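Local structure of polysaccharide deacetylase (2J13) at residues I110-F120 with E131-I139; L100-I110 with K140-V148. The protein probably removes acetyl groups from peptidoglycan or a related cell-wall polysaccharide, as a zinc-binding family 4 carbohydrate esterase. All blocks are in the same frame, centred on the assembly; numbering follows the deposited sequence.

Contact 1 of 2, residues I110-F120 with E131-I139. With ZN (zinc ion), chain B.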
loop_
_atom_site.group_PDB
_atom_site.type_symbol
_atom_site.label_atom_id
_atom_site.label_comp_id
_atom_site.label_asym_id
_atom_site.label_seq_id
_atom_site.Cartn_x
_atom_site.Cartn_y
_atom_site.Cartn_z
ATOM N N ILE A 110 -5.698 -5.886 3.414
ATOM C CA ILE A 110 -6.131 -5.350 2.132
ATOM C C ILE A 110 -6.285 -3.838 2.288
ATOM O O ILE A 110 -7.027 -3.348 3.174
ATOM C CB ILE A 110 -7.453 -5.980 1.633
ATOM C CG1 ILE A 110 -7.337 -7.506 1.552
ATOM C CG2 ILE A 110 -7.839 -5.436 0.279
ATOM C CD1 ILE A 110 -8.729 -8.144 1.318
ATOM N N GLY A 111 -5.515 -3.105 1.486
ATOM C CA GLY A 111 -5.579 -1.641 1.482
ATOM C C GLY A 111 -6.396 -1.106 0.329
ATOM O O GLY A 111 -6.765 -1.819 -0.567
ATOM N N ASN A 112 -6.610 0.203 0.364
ATOM C CA ASN A 112 -7.468 0.917 -0.541
ATOM C C ASN A 112 -6.645 1.681 -1.587
ATOM O O ASN A 112 -5.892 2.599 -1.214
ATOM C CB ASN A 112 -8.312 1.885 0.276
ATOM C CG ASN A 112 -9.443 2.519 -0.501
ATOM O OD1 ASN A 112 -9.342 2.776 -1.708
ATOM N ND2 ASN A 112 -10.567 2.776 0.207
ATOM N N HIS A 113 -6.797 1.334 -2.867
ATOM C CA HIS A 113 -6.084 1.987 -3.966
ATOM C C HIS A 113 -7.070 2.718 -4.900
ATOM O O HIS A 113 -6.723 3.017 -6.037
ATOM C CB HIS A 113 -5.256 0.975 -4.749
ATOM C CG HIS A 113 -4.127 1.535 -5.555
ATOM N ND1 HIS A 113 -3.318 2.561 -5.125
ATOM C CD2 HIS A 113 -3.631 1.139 -6.747
ATOM C CE1 HIS A 113 -2.402 2.811 -6.054
ATOM N NE2 HIS A 113 -2.570 1.964 -7.051
ATOM N N SER A 114 -8.279 2.972 -4.399
ATOM C CA SER A 114 -9.390 3.674 -5.102
ATOM C C SER A 114 -10.181 2.847 -6.097
ATOM O O SER A 114 -9.704 1.853 -6.626
ATOM C CB SER A 114 -8.877 4.931 -5.828
ATOM O OG SER A 114 -8.471 4.614 -7.131
ATOM N N TRP A 115 -11.423 3.255 -6.350
ATOM C CA TRP A 115 -12.291 2.479 -7.224
ATOM C C TRP A 115 -11.799 2.391 -8.658
ATOM O O TRP A 115 -11.658 1.301 -9.200
ATOM C CB TRP A 115 -13.728 3.007 -7.180
ATOM C CG TRP A 115 -14.630 2.033 -7.864
ATOM C CD1 TRP A 115 -15.015 2.046 -9.177
ATOM C CD2 TRP A 115 -15.152 0.827 -7.301
ATOM N NE1 TRP A 115 -15.780 0.921 -9.452
ATOM C CE2 TRP A 115 -15.860 0.160 -8.320
ATOM C CE3 TRP A 115 -15.087 0.249 -6.023
ATOM C CZ2 TRP A 115 -16.515 -1.063 -8.099
ATOM C CZ3 TRP A 115 -15.726 -0.969 -5.810
ATOM C CH2 TRP A 115 -16.429 -1.600 -6.842
ATOM N N SER A 116 -11.558 3.540 -9.278
ATOM C CA SER A 116 -11.220 3.611 -10.700
ATOM C C SER A 116 -9.794 4.120 -11.005
ATOM O O SER A 116 -9.433 4.324 -12.194
ATOM C CB SER A 116 -12.264 4.450 -11.441
ATOM O OG SER A 116 -12.204 5.773 -11.008
ATOM N N HIS A 117 -8.981 4.298 -9.961
ATOM C CA HIS A 117 -7.578 4.679 -10.119
ATOM C C HIS A 117 -7.365 6.000 -10.864
ATOM O O HIS A 117 -6.437 6.119 -11.663
ATOM C CB HIS A 117 -6.840 3.530 -10.841
ATOM C CG HIS A 117 -5.352 3.475 -10.620
ATOM N ND1 HIS A 117 -4.443 3.864 -11.584
ATOM C CD2 HIS A 117 -4.620 2.979 -9.597
ATOM C CE1 HIS A 117 -3.210 3.657 -11.136
ATOM N NE2 HIS A 117 -3.290 3.098 -9.936
ATOM N N PRO A 118 -8.145 7.041 -10.529
ATOM C CA PRO A 118 -7.842 8.383 -11.040
ATOM C C PRO A 118 -6.751 9.024 -10.242
ATOM O O PRO A 118 -6.495 8.658 -9.093
ATOM C CB PRO A 118 -9.133 9.131 -10.769
ATOM C CG PRO A 118 -9.571 8.563 -9.446
ATOM C CD PRO A 118 -9.304 7.082 -9.625
ATOM N N ASP A 119 -6.103 10.010 -10.834
ATOM C CA ASP A 119 -5.269 10.911 -10.047
ATOM C C ASP A 119 -6.166 11.703 -9.095
ATOM O O ASP A 119 -7.126 12.393 -9.539
ATOM C CB ASP A 119 -4.477 11.847 -10.983
ATOM C CG ASP A 119 -3.178 11.199 -11.537
ATOM O OD1 ASP A 119 -2.829 10.030 -11.174
ATOM O OD2 ASP A 119 -2.479 11.896 -12.349
ATOM N N PHE A 120 -5.897 11.603 -7.791
ATOM C CA PHE A 120 -6.747 12.224 -6.750
ATOM C C PHE A 120 -6.798 13.746 -6.856
ATOM O O PHE A 120 -7.764 14.367 -6.458
ATOM C CB PHE A 120 -6.313 11.851 -5.345
ATOM C CG PHE A 120 -6.666 10.411 -4.935
ATOM C CD1 PHE A 120 -7.371 9.569 -5.780
ATOM C CD2 PHE A 120 -6.351 9.981 -3.669
ATOM C CE1 PHE A 120 -7.720 8.270 -5.369
ATOM C CE2 PHE A 120 -6.691 8.689 -3.245
ATOM C CZ PHE A 120 -7.361 7.843 -4.111
ATOM N N GLU A 131 -14.709 7.472 -4.466
ATOM C CA GLU A 131 -13.601 6.615 -4.906
ATOM C C GLU A 131 -13.001 5.820 -3.749
ATOM O O GLU A 131 -12.627 4.647 -3.963
ATOM C CB GLU A 131 -12.505 7.464 -5.578
ATOM C CG GLU A 131 -12.870 7.928 -6.998
ATOM C CD GLU A 131 -12.705 6.842 -8.018
ATOM O OE1 GLU A 131 -11.811 5.984 -7.838
ATOM O OE2 GLU A 131 -13.453 6.817 -9.006
ATOM N N LEU A 132 -12.904 6.424 -2.555
ATOM C CA LEU A 132 -12.374 5.727 -1.359
ATOM C C LEU A 132 -13.446 4.873 -0.688
ATOM O O LEU A 132 -13.221 3.706 -0.398
ATOM C CB LEU A 132 -11.810 6.714 -0.351
ATOM C CG LEU A 132 -10.578 7.466 -0.864
ATOM C CD1 LEU A 132 -10.214 8.489 0.185
ATOM C CD2 LEU A 132 -9.427 6.525 -1.184
ATOM N N THR A 133 -14.621 5.452 -0.461
ATOM C CA THR A 133 -15.666 4.758 0.292
ATOM C C THR A 133 -16.142 3.515 -0.432
ATOM O O THR A 133 -16.398 2.483 0.227
ATOM C CB THR A 133 -16.858 5.689 0.576
ATOM O OG1 THR A 133 -16.389 6.842 1.312
ATOM C CG2 THR A 133 -17.913 4.940 1.404
ATOM N N SER A 134 -16.256 3.561 -1.745
ATOM C CA SER A 134 -16.704 2.401 -2.509
ATOM C C SER A 134 -15.780 1.191 -2.339
ATOM O O SER A 134 -16.255 0.058 -2.163
ATOM C CB SER A 134 -16.918 2.729 -3.976
ATOM O OG SER A 134 -15.763 3.180 -4.597
ATOM N N VAL A 135 -14.475 1.405 -2.390
ATOM C CA VAL A 135 -13.518 0.333 -2.153
ATOM C C VAL A 135 -13.571 -0.172 -0.730
ATOM O O VAL A 135 -13.532 -1.393 -0.501
ATOM C CB VAL A 135 -12.037 0.756 -2.525
ATOM C CG1 VAL A 135 -11.000 -0.295 -2.104
ATOM C CG2 VAL A 135 -11.913 0.979 -3.992
ATOM N N THR A 136 -13.640 0.721 0.243
ATOM C CA THR A 136 -13.678 0.318 1.649
ATOM C C THR A 136 -14.873 -0.581 1.926
ATOM O O THR A 136 -14.739 -1.665 2.479
ATOM C CB THR A 136 -13.670 1.515 2.590
ATOM O OG1 THR A 136 -12.380 2.156 2.494
ATOM C CG2 THR A 136 -13.903 1.084 4.040
ATOM N N GLU A 137 -16.022 -0.133 1.466
ATOM C CA GLU A 137 -17.255 -0.921 1.659
ATOM C C GLU A 137 -17.172 -2.258 0.920
ATOM O O GLU A 137 -17.616 -3.307 1.449
ATOM C CB GLU A 137 -18.455 -0.104 1.194
ATOM C CG GLU A 137 -18.688 1.138 2.045
ATOM C CD GLU A 137 -19.909 1.952 1.640
ATOM O OE1 GLU A 137 -20.507 1.706 0.575
ATOM O OE2 GLU A 137 -20.236 2.879 2.415
ATOM N N GLU A 138 -16.630 -2.273 -0.292
ATOM C CA GLU A 138 -16.484 -3.517 -1.053
ATOM C C GLU A 138 -15.504 -4.484 -0.378
ATOM O O GLU A 138 -15.791 -5.699 -0.280
ATOM C CB GLU A 138 -16.070 -3.225 -2.482
ATOM C CG GLU A 138 -16.335 -4.280 -3.482
ATOM C CD GLU A 138 -17.841 -4.420 -3.853
ATOM O OE1 GLU A 138 -18.609 -3.412 -3.845
ATOM O OE2 GLU A 138 -18.251 -5.549 -4.169
ATOM N N ILE A 139 -14.365 -3.993 0.098
ATOM C CA ILE A 139 -13.433 -4.855 0.836
ATOM C C ILE A 139 -14.123 -5.523 2.043
ATOM O O ILE A 139 -14.071 -6.757 2.216
ATOM C CB ILE A 139 -12.183 -4.073 1.328
ATOM C CG1 ILE A 139 -11.289 -3.689 0.155
ATOM C CG2 ILE A 139 -11.422 -4.910 2.376
ATOM C CD1 ILE A 139 -10.255 -2.571 0.548
HETATM ZN ZN ZN B . -1.768 2.154 -8.901
#

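Contact 2 of 2, residues L100-I110 with K140-V148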
loop_
_atom_site.group_PDB
_atom_site.type_symbol
_atom_site.label_atom_id
_atom_site.label_comp_id
_atom_site.label_asym_id
_atom_site.label_seq_id
_atom_site.Cartn_x
_atom_site.Cartn_y
_atom_site.Cartn_z
ATOM N N LEU A 100 -8.588 -11.965 -3.735
ATOM C CA LEU A 100 -8.920 -11.118 -2.619
ATOM C C LEU A 100 -9.192 -11.925 -1.339
ATOM O O LEU A 100 -8.714 -11.600 -0.271
ATOM C CB LEU A 100 -10.106 -10.256 -3.025
ATOM C CG LEU A 100 -10.418 -8.981 -2.279
ATOM C CD1 LEU A 100 -9.351 -7.907 -2.486
ATOM C CD2 LEU A 100 -11.763 -8.505 -2.787
ATOM N N LEU A 101 -9.959 -13.018 -1.477
ATOM C CA LEU A 101 -10.234 -13.877 -0.367
ATOM C C LEU A 101 -8.977 -14.576 0.154
ATOM O O LEU A 101 -8.864 -14.791 1.351
ATOM C CB LEU A 101 -11.329 -14.875 -0.762
ATOM C CG LEU A 101 -12.672 -14.154 -0.911
ATOM C CD1 LEU A 101 -13.705 -15.069 -1.545
ATOM C CD2 LEU A 101 -13.152 -13.687 0.453
ATOM N N ARG A 102 -8.051 -14.934 -0.723
ATOM C CA ARG A 102 -6.740 -15.459 -0.269
ATOM C C ARG A 102 -6.007 -14.423 0.563
ATOM O O ARG A 102 -5.367 -14.721 1.554
ATOM C CB ARG A 102 -5.851 -15.849 -1.453
ATOM C CG ARG A 102 -6.278 -17.128 -2.185
ATOM C CD ARG A 102 -5.180 -17.695 -3.025
ATOM N NE ARG A 102 -4.042 -18.110 -2.213
ATOM C CZ ARG A 102 -2.845 -18.413 -2.702
ATOM N NH1 ARG A 102 -2.616 -18.373 -3.999
ATOM N NH2 ARG A 102 -1.870 -18.764 -1.883
ATOM N N MET A 103 -6.062 -13.164 0.146
ATOM C CA MET A 103 -5.372 -12.138 0.900
ATOM C C MET A 103 -5.860 -12.080 2.353
ATOM O O MET A 103 -5.058 -12.065 3.297
ATOM C CB MET A 103 -5.536 -10.790 0.187
ATOM C CG MET A 103 -4.798 -10.705 -1.145
ATOM S SD MET A 103 -5.360 -9.209 -2.037
ATOM C CE MET A 103 -4.629 -9.467 -3.667
ATOM N N LYS A 104 -7.176 -12.095 2.538
ATOM C CA LYS A 104 -7.752 -12.019 3.878
ATOM C C LYS A 104 -7.519 -13.318 4.649
ATOM O O LYS A 104 -7.133 -13.274 5.808
ATOM C CB LYS A 104 -9.245 -11.694 3.811
ATOM C CG LYS A 104 -9.956 -11.635 5.165
ATOM C CD LYS A 104 -10.691 -12.949 5.488
ATOM C CE LYS A 104 -11.629 -12.816 6.661
ATOM N NZ LYS A 104 -10.949 -12.821 7.986
ATOM N N ASP A 105 -7.730 -14.436 3.983
ATOM C CA ASP A 105 -7.657 -15.761 4.614
ATOM C C ASP A 105 -6.251 -16.133 5.023
ATOM O O ASP A 105 -6.072 -16.861 6.009
ATOM C CB ASP A 105 -8.241 -16.833 3.685
ATOM C CG ASP A 105 -9.749 -16.680 3.468
ATOM O OD1 ASP A 105 -10.410 -15.944 4.243
ATOM O OD2 ASP A 105 -10.285 -17.279 2.505
ATOM N N GLU A 106 -5.248 -15.633 4.299
ATOM C CA GLU A 106 -3.841 -15.972 4.589
ATOM C C GLU A 106 -3.056 -14.930 5.406
ATOM O O GLU A 106 -1.824 -14.954 5.440
ATOM C CB GLU A 106 -3.129 -16.348 3.295
ATOM C CG GLU A 106 -3.856 -17.506 2.590
ATOM C CD GLU A 106 -3.399 -17.821 1.194
ATOM O OE1 GLU A 106 -2.313 -17.354 0.772
ATOM O OE2 GLU A 106 -4.141 -18.606 0.513
ATOM N N GLY A 107 -3.760 -14.034 6.084
ATOM C CA GLY A 107 -3.159 -13.178 7.087
ATOM C C GLY A 107 -2.613 -11.844 6.603
ATOM O O GLY A 107 -1.832 -11.209 7.308
ATOM N N HIS A 108 -3.042 -11.412 5.419
ATOM C CA HIS A 108 -2.584 -10.119 4.879
ATOM C C HIS A 108 -3.584 -9.008 5.179
ATOM O O HIS A 108 -4.677 -9.267 5.730
ATOM C CB HIS A 108 -2.310 -10.249 3.404
ATOM C CG HIS A 108 -1.321 -11.320 3.113
ATOM N ND1 HIS A 108 -0.019 -11.266 3.566
ATOM C CD2 HIS A 108 -1.466 -12.517 2.504
ATOM C CE1 HIS A 108 0.606 -12.370 3.201
ATOM N NE2 HIS A 108 -0.248 -13.147 2.563
ATOM N N ILE A 109 -3.183 -7.771 4.886
ATOM C CA ILE A 109 -4.081 -6.618 5.046
ATOM C C ILE A 109 -4.417 -6.155 3.662
ATOM O O ILE A 109 -3.518 -6.077 2.805
ATOM C CB ILE A 109 -3.416 -5.505 5.820
ATOM C CG1 ILE A 109 -3.122 -5.978 7.237
ATOM C CG2 ILE A 109 -4.270 -4.235 5.782
ATOM C CD1 ILE A 109 -2.211 -5.055 7.980
ATOM N N ILE A 110 -5.698 -5.886 3.414
ATOM C CA ILE A 110 -6.131 -5.350 2.132
ATOM C C ILE A 110 -6.285 -3.838 2.288
ATOM O O ILE A 110 -7.027 -3.348 3.174
ATOM C CB ILE A 110 -7.453 -5.980 1.633
ATOM C CG1 ILE A 110 -7.337 -7.506 1.552
ATOM C CG2 ILE A 110 -7.839 -5.436 0.279
ATOM C CD1 ILE A 110 -8.729 -8.144 1.318
ATOM N N LYS A 140 -14.803 -4.714 2.845
ATOM C CA LYS A 140 -15.522 -5.195 4.039
ATOM C C LYS A 140 -16.623 -6.186 3.707
ATOM O O LYS A 140 -16.702 -7.264 4.349
ATOM C CB LYS A 140 -16.093 -4.022 4.804
ATOM C CG LYS A 140 -15.043 -3.209 5.552
ATOM C CD LYS A 140 -15.651 -1.955 6.128
ATOM C CE LYS A 140 -14.634 -1.179 6.911
ATOM N NZ LYS A 140 -15.252 -0.056 7.622
ATOM N N LYS A 141 -17.414 -5.894 2.682
ATOM C CA LYS A 141 -18.555 -6.806 2.319
ATOM C C LYS A 141 -18.048 -8.107 1.688
ATOM O O LYS A 141 -18.558 -9.188 2.008
ATOM C CB LYS A 141 -19.473 -6.142 1.320
ATOM C CG LYS A 141 -20.267 -4.985 1.857
ATOM C CD LYS A 141 -21.295 -5.403 2.906
ATOM C CE LYS A 141 -22.312 -4.309 3.221
ATOM N NZ LYS A 141 -23.127 -4.615 4.452
ATOM N N VAL A 142 -17.049 -8.012 0.799
ATOM C CA VAL A 142 -16.552 -9.172 0.060
ATOM C C VAL A 142 -15.715 -10.082 0.950
ATOM O O VAL A 142 -15.862 -11.339 0.914
ATOM C CB VAL A 142 -15.799 -8.775 -1.215
ATOM C CG1 VAL A 142 -15.073 -9.952 -1.806
ATOM C CG2 VAL A 142 -16.740 -8.154 -2.239
ATOM N N THR A 143 -14.846 -9.509 1.773
ATOM C CA THR A 143 -13.869 -10.347 2.487
ATOM C C THR A 143 -14.093 -10.500 3.971
ATOM O O THR A 143 -13.559 -11.429 4.587
ATOM C CB THR A 143 -12.438 -9.775 2.346
ATOM O OG1 THR A 143 -12.329 -8.595 3.137
ATOM C CG2 THR A 143 -12.115 -9.498 0.938
ATOM N N GLY A 144 -14.878 -9.604 4.558
ATOM C CA GLY A 144 -15.031 -9.517 5.983
ATOM C C GLY A 144 -13.930 -8.913 6.797
ATOM O O GLY A 144 -14.022 -8.887 8.006
ATOM N N GLN A 145 -12.914 -8.329 6.142
ATOM C CA GLN A 145 -11.940 -7.538 6.862
ATOM C C GLN A 145 -12.671 -6.451 7.641
ATOM O O GLN A 145 -13.529 -5.722 7.090
ATOM C CB GLN A 145 -10.944 -6.912 5.872
ATOM C CG GLN A 145 -9.830 -6.154 6.543
ATOM C CD GLN A 145 -8.771 -5.743 5.541
ATOM O OE1 GLN A 145 -8.046 -6.594 5.018
ATOM N NE2 GLN A 145 -8.649 -4.438 5.295
ATOM N N LYS A 146 -12.296 -6.292 8.899
ATOM C CA LYS A 146 -13.025 -5.419 9.825
ATOM C C LYS A 146 -12.852 -3.940 9.530
ATOM O O LYS A 146 -13.825 -3.175 9.555
ATOM C CB LYS A 146 -12.576 -5.705 11.256
ATOM C CG LYS A 146 -13.315 -4.923 12.330
ATOM C CD LYS A 146 -12.602 -5.028 13.661
ATOM C CE LYS A 146 -13.259 -4.174 14.732
ATOM N NZ LYS A 146 -12.396 -4.116 15.948
ATOM N N GLU A 147 -11.602 -3.538 9.273
ATOM C CA GLU A 147 -11.268 -2.141 9.136
ATOM C C GLU A 147 -10.439 -2.010 7.865
ATOM O O GLU A 147 -9.704 -2.931 7.517
ATOM C CB GLU A 147 -10.441 -1.680 10.328
ATOM C CG GLU A 147 -11.144 -1.699 11.712
ATOM C CD GLU A 147 -12.387 -0.814 11.753
ATOM O OE1 GLU A 147 -12.449 0.180 10.993
ATOM O OE2 GLU A 147 -13.322 -1.098 12.551
ATOM N N VAL A 148 -10.568 -0.865 7.207
ATOM C CA VAL A 148 -9.709 -0.505 6.077
ATOM C C VAL A 148 -9.066 0.827 6.468
ATOM O O VAL A 148 -9.692 1.887 6.354
ATOM C CB VAL A 148 -10.488 -0.402 4.766
ATOM C CG1 VAL A 148 -9.583 0.062 3.629
ATOM C CG2 VAL A 148 -11.188 -1.758 4.394
HETATM O O HOH W 1 -7.320 -8.871 5.997
#

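Contact 1 of 2, residues I110-F120 with E131-I139
N112 ND2 donates to L132 O and E131 holds S116 where strand 109-112 and the zinc-binding loop lie against helix 125-143, the strand nearly antiparallel to the helix. On the buried side, N112 ND2 has L132 O (2.9 Å) in its amide plane and makes a weak bond to T136 OG1, itself also bonded to Y171. The amide oxygen OD1 turns back to accept from S114 N (2.9 Å), forming an Asx turn. V135 crosses the amide at a slant, CG1 3.6 Å from N112 CG, while I110 CG2 and I139 CD1 meet at 3.8 Å. Only the far edge of the partly exposed W115 indole is looser, CZ3 lying 4.0 Å from E138 CB. At the loop end of the contact E131, bent at chi2 (-78°), clasps the exposed S116: OE1 takes S116 N on its syn lone pair at 2.8 Å, almost straight at 176°, and OE2 takes S116 OG at 2.6 Å. K127 forms a salt bridge with OE2. H113 and H117 both coordinate zinc through NE2, in the His-Ser-X-X-His motif of the family; the bonds to S114 and S116, between the two ligands, are consistent with a second shell that positions them.

Contact 2 of 2, residues L100-I110 with K140-V148
With CG anti to the backbone N (chi1 -176°) and the chain extended to CD (chi2 171°), Q145 lays its terminal amide against the backbone of I110. OE1 accepts from I110 N at 2.9 Å, and NE2 donates to I110 O at 2.9 Å; each bond lies in the plane of its accepting carbonyl, on a lone pair. The side chain thereby pairs with one residue of strand 109-112 much as a neighbouring peptide would. A second bond from NE2, to E147 O, ties the amide to its own loop, and a water lies within bonding distance of both Q145 OE1 and H108 O. T143, the last residue of helix 125-143, has OG1 between backbone N and carbonyl carbon (chi1 72°). From there OG1 accepts from Q145 N at 3.1 Å, an ST turn, and also bonds I139 O. The same rotation sends CG2 toward the strand, where it meets I110 CD1 tip to tip at 3.7 Å. L100 of helix 97-105, in one of two conformers, crosses T143 and V142 at about right angles, its CG 3.7 Å from T143 CG2. G144 leaves the helix with positive phi, and Q145 follows with its side chain directed at the strand. Both hydrogens of the Q145 amide are thus engaged, which fixes its flip and makes one glutamine a two-way clamp between the backbone of I110 and the loop after the helix.

How the contacts relate
The centres of the two contacts lie 14 Å apart, and both use strand 109-112 and helix 125-143. Contact 1 is nested along the chain inside the loop closed by contact 2: 100-110 leads into 110-120, and 131-139 continues into 140-148. I110 belongs to both. V148 joins them further, packing on T136 and I139 of the helix and on N112 of the strand. Together they secure one strand-to-helix unit of the parallel sheet in the NodB homology domain, a distorted beta/alpha barrel as in other family 4 esterases. Contact 1 holds the C-terminal end of the strand, where zinc binds, whereas contact 2 fastens its N-terminal end away from the zinc-binding histidines H113 and H117.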